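Side-chain contacts in UDP-N-acetylglucosamine 4,6-dehydratase (Vibrio fischeri, PDB 3PVZ), which probably acts as a lyase that removes water from UDP-N-acetylglucosamine, and binds NAD in a Rossmann-type fold: residues 92-97 against 104-109; 276-281 against 305-310; 328-333 against 341-346; 355-360 against 380-385. All coordinates share one frame; numbering follows the deposited sequence. Where two conformers were deposited one is given.

Contact 1 (92-97 against 104-109); sequences QTFALD and DAFIKA. With NA (sodium ion), chain J; NAD (nicotinamide-adenine-dinucleotide), chain E.
Phe106 brings its CE1 corner down over the centre of the Phe94 ring, 3.4 Å above that ring's plane. All six carbons of Phe94 gather round this one atom, the closest being Phe94 CE2 at 3.5 Å from Phe106 CE1. With ring centroids 4.5 Å apart and planes inclined at 52°, this is an edge-to-face pair tilted well away from a perpendicular T. Phe106 reaches the strand because its CG stands opposite the backbone N (chi1 159°), sending the ring off helix 101-109. Beside it Leu96 fills in at the root of the ring, with Leu96 CD1 3.8 Å from Phe106 CB. Val66 of the adjacent strand touches both Leu96 and Phe106, and His64 meets the Phe94 ring, so this part of the contact is compact and buried. The outer part of the helix is looser and wetter. Lys108 and Ala109 are exposed, Lys108 bordering Gln369 of the second subunit, and Ala109 O binds a sodium ion at 2.5 Å. A water 2.4 Å from the sodium ion donates to Lys108 O. At the far end of 92-97, Asp97 leaves the apolar patch for the cofactor: its OD1 takes a weak hydrogen bond from NAD N6A at 3.1 Å and also accepts from Gly99 N. Strand, loop and helix form a beta-alpha step of the Rossmann fold. The chemistry is divided: apolar carbon joins strand to helix, whereas the loop between them offers a carboxylate oxygen to the exocyclic amino group, consistent with recognition of adenine as in related dehydrogenases and dehydratases.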
# COMPACT_ATOMS: atom_id res chain seq x y z
N GLN A 92 -18.85 5.75 -3.26
CA GLN A 92 -18.31 4.46 -3.71
C GLN A 92 -16.79 4.45 -3.64
O GLN A 92 -16.13 5.46 -3.88
CB GLN A 92 -18.75 4.13 -5.12
CG GLN A 92 -20.25 4.08 -5.41
CD GLN A 92 -20.53 3.57 -6.82
OE1 GLN A 92 -20.25 2.40 -7.10
NE2 GLN A 92 -20.98 4.48 -7.76
N THR A 93 -16.26 3.25 -3.41
CA THR A 93 -14.85 3.04 -3.31
C THR A 93 -14.42 2.00 -4.36
O THR A 93 -15.14 1.11 -4.70
CB THR A 93 -14.51 2.55 -1.88
OG1 THR A 93 -15.05 1.25 -1.73
CG2 THR A 93 -15.13 3.49 -0.83
N PHE A 94 -13.18 2.12 -4.84
CA PHE A 94 -12.67 1.36 -5.97
C PHE A 94 -11.21 1.12 -5.67
O PHE A 94 -10.41 2.07 -5.60
CB PHE A 94 -12.75 2.22 -7.30
CG PHE A 94 -14.17 2.62 -7.71
CD1 PHE A 94 -14.95 1.78 -8.46
CD2 PHE A 94 -14.73 3.81 -7.26
CE1 PHE A 94 -16.26 2.09 -8.77
CE2 PHE A 94 -16.01 4.17 -7.58
CZ PHE A 94 -16.80 3.32 -8.35
N ALA A 95 -10.83 -0.14 -5.55
CA ALA A 95 -9.45 -0.50 -5.20
C ALA A 95 -8.62 -0.61 -6.46
O ALA A 95 -8.21 -1.70 -6.85
CB ALA A 95 -9.42 -1.84 -4.41
N LEU A 96 -8.37 0.52 -7.10
CA LEU A 96 -7.72 0.57 -8.40
C LEU A 96 -6.36 1.29 -8.28
O LEU A 96 -6.14 2.13 -7.39
CB LEU A 96 -8.62 1.32 -9.36
CG LEU A 96 -10.02 0.82 -9.73
CD1 LEU A 96 -10.72 1.84 -10.72
CD2 LEU A 96 -9.92 -0.53 -10.30
N ASP A 97 -5.43 0.86 -9.11
CA ASP A 97 -4.18 1.49 -9.31
C ASP A 97 -4.38 2.53 -10.42
O ASP A 97 -4.82 2.21 -11.53
CB ASP A 97 -3.20 0.45 -9.78
CG ASP A 97 -1.78 0.99 -9.94
OD1 ASP A 97 -1.59 2.11 -10.51
OD2 ASP A 97 -0.84 0.29 -9.48
N ASP A 104 -8.30 3.55 -16.20
CA ASP A 104 -8.58 4.38 -17.39
C ASP A 104 -9.99 4.06 -17.94
O ASP A 104 -10.68 4.95 -18.47
CB ASP A 104 -7.54 4.13 -18.44
CG ASP A 104 -6.20 4.84 -18.12
OD1 ASP A 104 -6.13 5.66 -17.17
OD2 ASP A 104 -5.24 4.61 -18.87
N ALA A 105 -10.40 2.81 -17.78
CA ALA A 105 -11.72 2.38 -18.20
C ALA A 105 -12.77 2.92 -17.20
O ALA A 105 -13.85 3.28 -17.62
CB ALA A 105 -11.81 0.82 -18.31
N PHE A 106 -12.40 3.05 -15.92
CA PHE A 106 -13.25 3.69 -14.90
C PHE A 106 -13.47 5.15 -15.25
O PHE A 106 -14.58 5.63 -15.18
CB PHE A 106 -12.61 3.47 -13.52
CG PHE A 106 -13.03 4.41 -12.44
CD1 PHE A 106 -14.14 4.16 -11.69
CD2 PHE A 106 -12.22 5.44 -12.03
CE1 PHE A 106 -14.48 4.99 -10.61
CE2 PHE A 106 -12.58 6.27 -10.93
CZ PHE A 106 -13.71 6.05 -10.27
N ILE A 107 -12.44 5.85 -15.68
CA ILE A 107 -12.57 7.26 -16.09
C ILE A 107 -13.32 7.38 -17.39
O ILE A 107 -14.15 8.22 -17.52
CB ILE A 107 -11.21 7.92 -16.23
CG1 ILE A 107 -10.57 7.97 -14.84
CG2 ILE A 107 -11.33 9.37 -16.91
CD1 ILE A 107 -11.21 8.89 -13.85
N LYS A 108 -13.08 6.53 -18.34
CA LYS A 108 -13.81 6.59 -19.63
C LYS A 108 -15.34 6.37 -19.43
O LYS A 108 -16.17 7.02 -20.07
CB LYS A 108 -13.24 5.54 -20.56
CG LYS A 108 -13.74 5.62 -21.96
CD LYS A 108 -13.20 4.50 -22.83
CE LYS A 108 -13.90 4.57 -24.19
NZ LYS A 108 -15.08 3.73 -24.26
N ALA A 109 -15.70 5.45 -18.53
CA ALA A 109 -17.10 5.18 -18.29
C ALA A 109 -17.75 6.36 -17.55
O ALA A 109 -18.93 6.62 -17.72
CB ALA A 109 -17.28 3.83 -17.51
NA NA J . -20.33 7.90 -19.33
PA NAD E . 0.28 7.38 2.47
O1A NAD E . 1.35 6.37 2.22
O2A NAD E . -0.45 7.06 3.74
O5B NAD E . -0.92 7.24 1.45
C5B NAD E . -0.56 7.27 0.05
C4B NAD E . -1.73 6.53 -0.62
O4B NAD E . -1.60 6.47 -2.02
C3B NAD E . -1.80 5.06 -0.09
O3B NAD E . -3.09 4.75 0.40
C2B NAD E . -1.43 4.24 -1.35
O2B NAD E . -1.94 2.91 -1.36
C1B NAD E . -2.02 5.19 -2.42
N9A NAD E . -1.44 4.92 -3.73
C8A NAD E . -0.14 4.89 -4.05
N7A NAD E . 0.02 4.56 -5.29
C5A NAD E . -1.23 4.45 -5.84
C6A NAD E . -1.72 4.12 -7.10
N6A NAD E . -0.79 3.93 -8.10
N1A NAD E . -3.03 4.06 -7.32
C2A NAD E . -3.89 4.27 -6.33
N3A NAD E . -3.47 4.55 -5.12
C4A NAD E . -2.18 4.66 -4.85
O3 NAD E . 0.94 8.85 2.44
PN NAD E . 0.22 10.06 3.26
O1N NAD E . 0.87 10.22 4.62
O2N NAD E . -1.25 10.11 3.34
O5D NAD E . 0.88 11.34 2.43
C5D NAD E . 0.19 11.57 1.21
C4D NAD E . 0.88 12.73 0.47
O4D NAD E . 1.19 13.81 1.41
C3D NAD E . 2.23 12.26 -0.10
O3D NAD E . 2.63 12.99 -1.28
C2D NAD E . 3.23 12.68 1.00
O2D NAD E . 4.56 12.86 0.51
C1D NAD E . 2.63 14.01 1.45
N1N NAD E . 3.09 14.41 2.79
C2N NAD E . 2.81 13.61 3.83
C3N NAD E . 3.20 13.95 5.11
C7N NAD E . 2.93 13.07 6.26
O7N NAD E . 3.39 13.42 7.34
N7N NAD E . 2.24 11.92 6.15
C4N NAD E . 3.91 15.16 5.32
C5N NAD E . 4.17 15.96 4.22
C6N NAD E . 3.76 15.56 2.95
O HOH W 1 -18.19 8.95 -19.10

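Contact 2 (276-281 against 305-310); sequences KYLKQL and GKWPCL
Leu278 points its forked end from helix 270-280 straight at strand 306-312. Leu278 CD2 lies against Trp307 CB at 3.7 Å, while Leu278 CD1 meets Cys309 SG at 3.4 Å, a snug methyl-sulfur approach, and also borders Trp307 CB at 4.0 Å. The leucine CG stands opposite its own carbonyl carbon (chi1 -70°), and chi2 of 170° makes CD1 continue the chain toward Cys309 SG, leaving CD2 as the side branch that meets Trp307 CB. Leu278 crosses the Trp307 side chain at about a right angle and meets chiefly the stem: beyond CB, the nearest tryptophan atom is Trp307 CG, 3.9 Å from Leu278 CD2, and that approach is oblique to the indole. From there the ring heads away from the leucine. Other partners hold the ring: NE1 donates to Gln222 O and the indole meets Tyr283 edge-to-face. Cys309 directs its sulfur toward the helix, on the same side of the strand as Trp307 CB, whereas Pro308 between them projects the other way. The interaction is wholly apolar; the backbones stay well apart, with Leu278 CA 7.5 Å from Trp307 CA. On the same segment as Leu278, Leu281 CD2 rests 3.5 Å above the Tyr277 ring plane, offset toward its rim. Ile218 of helix 210-219 touches Leu278, Leu281 and Trp307 together, closing the seam from that helix. Strand 306-312 is the middle of a small parallel sheet, between 224-227 and 284-287, and helix 270-280 packs on the face of this sheet that carries Trp307 and Cys309.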
# COMPACT_ATOMS: atom_id res chain seq x y z
N LYS A 276 5.99 10.64 25.96
CA LYS A 276 4.60 11.06 26.23
C LYS A 276 3.61 9.95 25.95
O LYS A 276 2.63 9.79 26.67
CB LYS A 276 4.21 12.27 25.39
CG LYS A 276 4.68 13.58 25.97
CD LYS A 276 4.81 14.68 24.90
CE LYS A 276 5.81 15.78 25.31
NZ LYS A 276 5.25 16.81 26.25
N TYR A 277 3.88 9.22 24.88
CA TYR A 277 2.98 8.22 24.36
C TYR A 277 2.98 6.96 25.25
O TYR A 277 1.92 6.41 25.54
CB TYR A 277 3.40 7.92 22.93
CG TYR A 277 2.67 6.78 22.27
CD1 TYR A 277 1.29 6.80 22.12
CD2 TYR A 277 3.37 5.71 21.77
CE1 TYR A 277 0.64 5.76 21.51
CE2 TYR A 277 2.73 4.68 21.17
CZ TYR A 277 1.37 4.70 21.03
OH TYR A 277 0.79 3.64 20.42
N LEU A 278 4.16 6.55 25.70
CA LEU A 278 4.29 5.45 26.67
C LEU A 278 3.62 5.78 28.00
O LEU A 278 2.99 4.94 28.58
CB LEU A 278 5.75 5.10 26.90
CG LEU A 278 6.44 4.43 25.73
CD1 LEU A 278 7.95 4.33 25.93
CD2 LEU A 278 5.84 3.06 25.51
N LYS A 279 3.74 7.02 28.47
CA LYS A 279 3.09 7.42 29.73
C LYS A 279 1.58 7.43 29.59
O LYS A 279 0.87 7.02 30.50
CB LYS A 279 3.57 8.79 30.20
CG LYS A 279 5.05 8.84 30.46
CD LYS A 279 5.38 9.90 31.49
CE LYS A 279 6.87 10.04 31.71
NZ LYS A 279 7.13 11.37 32.30
N GLN A 280 1.10 7.88 28.43
CA GLN A 280 -0.34 7.87 28.16
C GLN A 280 -0.87 6.42 28.11
O GLN A 280 -2.02 6.18 28.41
CB GLN A 280 -0.68 8.68 26.88
CG GLN A 280 -1.83 9.69 27.05
CD GLN A 280 -1.94 10.71 25.89
OE1 GLN A 280 -1.57 11.89 26.04
NE2 GLN A 280 -2.47 10.27 24.75
N LEU A 281 -0.01 5.47 27.73
CA LEU A 281 -0.31 4.02 27.74
C LEU A 281 -0.07 3.36 29.11
O LEU A 281 -0.34 2.18 29.29
CB LEU A 281 0.54 3.29 26.67
CG LEU A 281 -0.01 3.06 25.25
CD1 LEU A 281 -1.15 4.02 24.91
CD2 LEU A 281 1.09 3.14 24.19
N GLY A 305 5.33 -2.93 33.81
CA GLY A 305 4.99 -1.56 33.36
C GLY A 305 6.13 -0.61 32.99
O GLY A 305 6.01 0.59 33.20
N LYS A 306 7.23 -1.15 32.47
CA LYS A 306 8.32 -0.37 31.85
C LYS A 306 8.40 -0.79 30.35
O LYS A 306 8.01 -1.92 30.00
CB LYS A 306 9.66 -0.66 32.53
CG LYS A 306 9.94 0.13 33.83
CD LYS A 306 11.33 -0.24 34.42
CE LYS A 306 12.07 0.93 35.12
NZ LYS A 306 12.52 2.05 34.18
N TRP A 307 8.85 0.13 29.48
CA TRP A 307 9.06 -0.19 28.05
C TRP A 307 10.49 0.15 27.63
O TRP A 307 10.96 1.25 27.88
CB TRP A 307 8.06 0.53 27.13
CG TRP A 307 7.83 -0.28 25.87
CD1 TRP A 307 8.61 -0.29 24.75
CD2 TRP A 307 6.83 -1.27 25.66
NE1 TRP A 307 8.15 -1.21 23.85
CE2 TRP A 307 7.05 -1.83 24.38
CE3 TRP A 307 5.75 -1.74 26.42
CZ2 TRP A 307 6.22 -2.82 23.83
CZ3 TRP A 307 4.92 -2.73 25.87
CH2 TRP A 307 5.16 -3.26 24.58
N PRO A 308 11.20 -0.79 27.00
CA PRO A 308 12.57 -0.48 26.62
C PRO A 308 12.61 0.51 25.47
O PRO A 308 11.91 0.33 24.49
CB PRO A 308 13.12 -1.82 26.16
CG PRO A 308 11.95 -2.57 25.73
CD PRO A 308 10.86 -2.18 26.66
N CYS A 309 13.44 1.52 25.61
CA CYS A 309 13.58 2.54 24.62
C CYS A 309 15.02 2.71 24.22
O CYS A 309 15.95 2.60 25.03
CB CYS A 309 13.05 3.87 25.13
SG CYS A 309 11.30 3.89 25.44
N LEU A 310 15.19 3.01 22.94
CA LEU A 310 16.49 3.23 22.37
C LEU A 310 16.46 4.53 21.63
O LEU A 310 16.00 4.62 20.49
CB LEU A 310 16.82 2.07 21.46
CG LEU A 310 18.31 2.00 21.13
CD1 LEU A 310 18.86 0.55 21.29
CD2 LEU A 310 18.53 2.57 19.73

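Contact 3 (328-333 against 341-346); sequences DKETLD and GIIKND
Ile342 O receives Asp333 N in the shortest polar bond of the contact, 2.7 Å and nearly straight at 166°. The same oxygen has Leu332 CA at 3.2 Å in a CA-H...O contact. The return bond, from Ile342 N to Asp333 O, is longer at 3.2 Å, its donor lying 39° out of the carbonyl plane. Two residues further along each segment, Lys344 N donates to Thr331 O at 2.9 Å. Asp333 and Ile342 form the hydrogen-bonded antiparallel pair and Leu332 and Ile343 the non-hydrogen-bonded one, each pair on its own face of the sheet. The end-to-end directions of 330-333 and 341-344 differ by 119°, a divergence from an antiparallel course. Glu330 lays its CG against Ile343 CG2 at 3.7 Å; the bend at chi2 then turns the carboxylate, whose OE1 bonds to Thr327 OG1. Thr331 CG2, opposite the backbone N, faces Lys344 CG at 4.1 Å. Lys344 then bends twice, bringing CE alongside Asp333 CB, yet its NZ forms a salt bridge with Asp255; Asp333 OD1 accepts from the amides of Ala335 and Arg336 in the loop joining the two strands. The hairpin of 332-333 and 340-344 makes one end of the main sheet, with 340-344 bonded on its other side to 255-259. Its cohesion therefore rests on main-chain bonds and aliphatic contact; the charged atoms, Asp333 OD2 and Lys344 NZ, stay 5.1 Å apart, not in contact but near enough for a probable attraction.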
# COMPACT_ATOMS: atom_id res chain seq x y z
N ASP A 328 12.19 33.26 1.72
CA ASP A 328 12.02 34.70 1.78
C ASP A 328 11.69 35.32 0.43
O ASP A 328 11.12 36.40 0.38
CB ASP A 328 13.27 35.38 2.36
CG ASP A 328 12.99 36.80 2.87
OD1 ASP A 328 11.85 37.06 3.33
OD2 ASP A 328 13.91 37.65 2.81
N LYS A 329 12.02 34.65 -0.68
CA LYS A 329 11.61 35.18 -1.99
C LYS A 329 10.29 34.57 -2.50
O LYS A 329 10.08 34.48 -3.72
CB LYS A 329 12.72 35.09 -3.05
CG LYS A 329 12.38 35.90 -4.34
CD LYS A 329 13.48 36.82 -4.85
CE LYS A 329 12.85 37.99 -5.66
NZ LYS A 329 13.81 38.73 -6.55
N GLU A 330 9.40 34.19 -1.58
CA GLU A 330 8.06 33.75 -1.96
C GLU A 330 7.02 34.84 -1.70
O GLU A 330 7.08 35.53 -0.68
CB GLU A 330 7.68 32.47 -1.22
CG GLU A 330 7.89 31.20 -2.06
CD GLU A 330 8.69 30.13 -1.35
OE1 GLU A 330 9.69 30.50 -0.69
OE2 GLU A 330 8.33 28.93 -1.47
N THR A 331 6.10 34.99 -2.65
CA THR A 331 4.94 35.87 -2.48
C THR A 331 3.88 35.16 -1.64
O THR A 331 3.41 34.07 -2.01
CB THR A 331 4.32 36.25 -3.84
OG1 THR A 331 5.30 36.88 -4.66
CG2 THR A 331 3.16 37.21 -3.63
N LEU A 332 3.52 35.77 -0.53
CA LEU A 332 2.59 35.21 0.42
C LEU A 332 1.28 35.98 0.45
O LEU A 332 1.24 37.16 0.15
CB LEU A 332 3.20 35.24 1.81
CG LEU A 332 4.42 34.36 2.08
CD1 LEU A 332 5.60 34.82 1.27
CD2 LEU A 332 4.79 34.39 3.59
N ASP A 333 0.20 35.31 0.81
CA ASP A 333 -0.99 35.98 1.31
C ASP A 333 -1.27 35.44 2.73
O ASP A 333 -1.80 34.32 2.91
CB ASP A 333 -2.15 35.73 0.34
CG ASP A 333 -3.48 36.32 0.82
OD1 ASP A 333 -3.59 36.75 1.99
OD2 ASP A 333 -4.44 36.33 0.00
N GLY A 341 -1.82 29.91 5.78
CA GLY A 341 -1.03 30.78 4.91
C GLY A 341 -1.12 30.29 3.47
O GLY A 341 -1.27 29.08 3.23
N ILE A 342 -0.99 31.23 2.53
CA ILE A 342 -1.02 30.94 1.12
C ILE A 342 0.27 31.44 0.45
O ILE A 342 0.65 32.62 0.57
CB ILE A 342 -2.21 31.61 0.47
CG1 ILE A 342 -3.50 31.28 1.21
CG2 ILE A 342 -2.33 31.20 -0.98
CD1 ILE A 342 -4.74 31.81 0.52
N ILE A 343 0.94 30.53 -0.25
CA ILE A 343 2.00 30.91 -1.16
C ILE A 343 1.37 30.98 -2.52
O ILE A 343 0.63 30.09 -2.95
CB ILE A 343 3.15 29.90 -1.23
CG1 ILE A 343 3.79 29.68 0.14
CG2 ILE A 343 4.25 30.37 -2.24
CD1 ILE A 343 4.77 28.53 0.16
N LYS A 344 1.63 32.09 -3.17
CA LYS A 344 1.21 32.30 -4.53
C LYS A 344 2.30 31.69 -5.38
O LYS A 344 3.27 32.35 -5.67
CB LYS A 344 1.13 33.81 -4.79
CG LYS A 344 0.10 34.50 -3.89
CD LYS A 344 -1.23 34.29 -4.51
CE LYS A 344 -2.30 34.15 -3.54
NZ LYS A 344 -3.55 33.83 -4.32
N ASN A 345 2.17 30.42 -5.76
CA ASN A 345 3.28 29.77 -6.49
C ASN A 345 3.52 30.47 -7.82
O ASN A 345 2.59 30.77 -8.54
CB ASN A 345 3.00 28.29 -6.73
CG ASN A 345 4.25 27.48 -7.08
OD1 ASN A 345 5.35 28.01 -7.17
ND2 ASN A 345 4.07 26.16 -7.23
N ASP A 346 4.77 30.78 -8.12
CA ASP A 346 5.14 31.22 -9.46
C ASP A 346 6.32 30.40 -10.05
O ASP A 346 7.03 30.92 -10.88
CB ASP A 346 5.45 32.72 -9.47
CG ASP A 346 6.48 33.11 -8.45
OD1 ASP A 346 6.82 32.27 -7.59
OD2 ASP A 346 6.97 34.25 -8.49

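Contact 4 (355-360 against 380-385); sequences ELFEQK and FIMIPD
Met382, present as selenomethionine, sets its heavy atom beside Phe357 in a Met-aromatic contact: Met382 SE is 5.2 Å from the ring centroid and 67° off the ring normal, an oblique approach. The tail curls as it arrives, with chi2 and chi3 both turned to the same side (-56° and -74°), which wraps it round the base of the phenylalanine. Its terminal methyl comes nearest, Met382 CE lying 3.6 Å from Phe357 CB, and the selenium follows with SE 3.8 Å from the same Phe357 CB. Higher up the chain, Met382 CG meets Phe357 CD1 at 3.7 Å. The two side chains cross at about a right angle. Nearer the surface a second pair adds to the seam: Leu356 CD2 meets Ile381 CG2 at 3.6 Å, two branched side chains also crossing roughly perpendicularly. Ile381 is solvent-exposed, while Phe357 and Met382 are buried. Past this point the second helix stops, Ile383 being the first residue to leave helical geometry, and its side chain turns to Ala177 and Arg180. The Phe357 ring continues inward to Phe143 of helix 131-154 and Phe185 of helix 174-189, and also touches Leu378 and Phe379. Consecutive helices 351-367 and 372-382, joined by a short loop, thus form a C-terminal helical hairpin whose apolar seam packs on helices flanking the Rossmann sheet.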
# COMPACT_ATOMS: atom_id res chain seq x y z
N GLU A 355 9.31 17.61 -22.26
CA GLU A 355 9.36 16.65 -23.35
C GLU A 355 10.54 15.71 -23.21
O GLU A 355 10.36 14.51 -23.40
CB GLU A 355 9.38 17.35 -24.70
CG GLU A 355 7.95 17.74 -25.15
CD GLU A 355 7.96 18.87 -26.20
OE1 GLU A 355 9.07 19.30 -26.62
OE2 GLU A 355 6.85 19.30 -26.61
N LEU A 356 11.71 16.25 -22.85
CA LEU A 356 12.93 15.46 -22.62
C LEU A 356 12.66 14.34 -21.61
O LEU A 356 12.98 13.18 -21.87
CB LEU A 356 14.06 16.35 -22.09
CG LEU A 356 15.44 15.73 -21.82
CD1 LEU A 356 16.05 15.23 -23.09
CD2 LEU A 356 16.38 16.74 -21.20
N PHE A 357 12.06 14.72 -20.49
CA PHE A 357 11.80 13.81 -19.39
C PHE A 357 10.87 12.70 -19.87
O PHE A 357 11.14 11.54 -19.67
CB PHE A 357 11.20 14.58 -18.20
CG PHE A 357 11.09 13.79 -16.93
CD1 PHE A 357 12.19 13.64 -16.10
CD2 PHE A 357 9.91 13.20 -16.56
CE1 PHE A 357 12.10 12.92 -14.92
CE2 PHE A 357 9.82 12.47 -15.39
CZ PHE A 357 10.93 12.33 -14.57
N GLU A 358 9.78 13.06 -20.54
CA GLU A 358 8.88 12.03 -21.09
C GLU A 358 9.59 11.16 -22.13
O GLU A 358 9.36 9.98 -22.19
CB GLU A 358 7.66 12.65 -21.74
CG GLU A 358 6.73 13.40 -20.79
CD GLU A 358 5.80 14.37 -21.53
OE1 GLU A 358 6.16 14.78 -22.67
OE2 GLU A 358 4.71 14.71 -20.97
N GLN A 359 10.46 11.75 -22.94
CA GLN A 359 11.14 11.00 -23.98
C GLN A 359 12.17 10.02 -23.40
O GLN A 359 12.14 8.85 -23.73
CB GLN A 359 11.80 11.95 -25.00
CG GLN A 359 12.44 11.23 -26.19
CD GLN A 359 13.33 12.12 -27.04
OE1 GLN A 359 13.85 13.16 -26.58
NE2 GLN A 359 13.53 11.72 -28.30
N LYS A 360 13.06 10.52 -22.55
CA LYS A 360 14.07 9.69 -21.88
C LYS A 360 13.49 8.63 -20.92
O LYS A 360 14.03 7.54 -20.83
CB LYS A 360 15.06 10.57 -21.11
CG LYS A 360 15.95 11.40 -21.98
CD LYS A 360 17.19 10.65 -22.38
CE LYS A 360 18.00 11.42 -23.42
NZ LYS A 360 17.20 11.73 -24.66
N PHE A 380 19.48 15.64 -12.87
CA PHE A 380 20.39 16.80 -12.85
C PHE A 380 20.07 17.78 -13.98
O PHE A 380 20.17 19.00 -13.80
CB PHE A 380 21.86 16.38 -12.91
CG PHE A 380 22.38 15.71 -11.65
CD1 PHE A 380 21.71 15.81 -10.43
CD2 PHE A 380 23.58 14.98 -11.69
CE1 PHE A 380 22.21 15.18 -9.28
CE2 PHE A 380 24.08 14.36 -10.54
CZ PHE A 380 23.39 14.47 -9.33
N ILE A 381 19.67 17.27 -15.14
CA ILE A 381 19.28 18.15 -16.26
C ILE A 381 17.97 18.85 -15.93
O ILE A 381 17.83 20.04 -16.15
CB ILE A 381 19.23 17.39 -17.61
CG1 ILE A 381 20.68 17.13 -18.09
CG2 ILE A 381 18.44 18.17 -18.63
CD1 ILE A 381 20.84 16.11 -19.24
N MSE A 382 17.03 18.11 -15.35
CA MSE A 382 15.75 18.69 -14.98
C MSE A 382 15.90 19.80 -13.91
O MSE A 382 15.23 20.82 -14.00
CB MSE A 382 14.80 17.60 -14.48
CG MSE A 382 14.48 16.50 -15.50
SE MSE A 382 13.76 17.21 -17.13
CE MSE A 382 12.00 17.62 -16.43
N ILE A 383 16.75 19.58 -12.91
CA ILE A 383 16.92 20.48 -11.77
C ILE A 383 18.42 20.76 -11.53
O ILE A 383 19.03 20.15 -10.67
CB ILE A 383 16.38 19.86 -10.46
CG1 ILE A 383 15.01 19.25 -10.64
CG2 ILE A 383 16.34 20.90 -9.34
CD1 ILE A 383 14.61 18.45 -9.44
N PRO A 384 19.02 21.70 -12.28
CA PRO A 384 20.49 21.90 -12.23
C PRO A 384 21.12 22.09 -10.84
O PRO A 384 22.22 21.58 -10.59
CB PRO A 384 20.70 23.15 -13.09
CG PRO A 384 19.55 23.08 -14.10
CD PRO A 384 18.38 22.56 -13.30
N ASP A 385 20.45 22.79 -9.95
CA ASP A 385 20.99 23.02 -8.60
C ASP A 385 20.80 21.83 -7.63
O ASP A 385 21.10 21.94 -6.44
CB ASP A 385 20.44 24.33 -8.00
CG ASP A 385 20.99 25.58 -8.72
OD1 ASP A 385 22.15 26.00 -8.45
OD2 ASP A 385 20.28 26.14 -9.58

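Contact 1 and contact 3 lie at the two ends of the same nine-stranded sheet, 90-94 being one outermost strand and 332-333 the other, with centres about 35 Å apart. Contact 1 alone touches NAD, through the adenine; the Ile343 side chain of contact 3 stays about 13 Å from a bound NAD. Contact 4 follows contact 3 in the chain, helix 351-367 coming next after strand 340-344, and their nearest atoms are about 13 Å apart. Its Phe357 side chain is about 11 Å from that of Lys179, which binds NAD. Contact 2 belongs to a separate small sheet, its centre about 47 Å from that of contact 4, on the opposite side of the chain's centre.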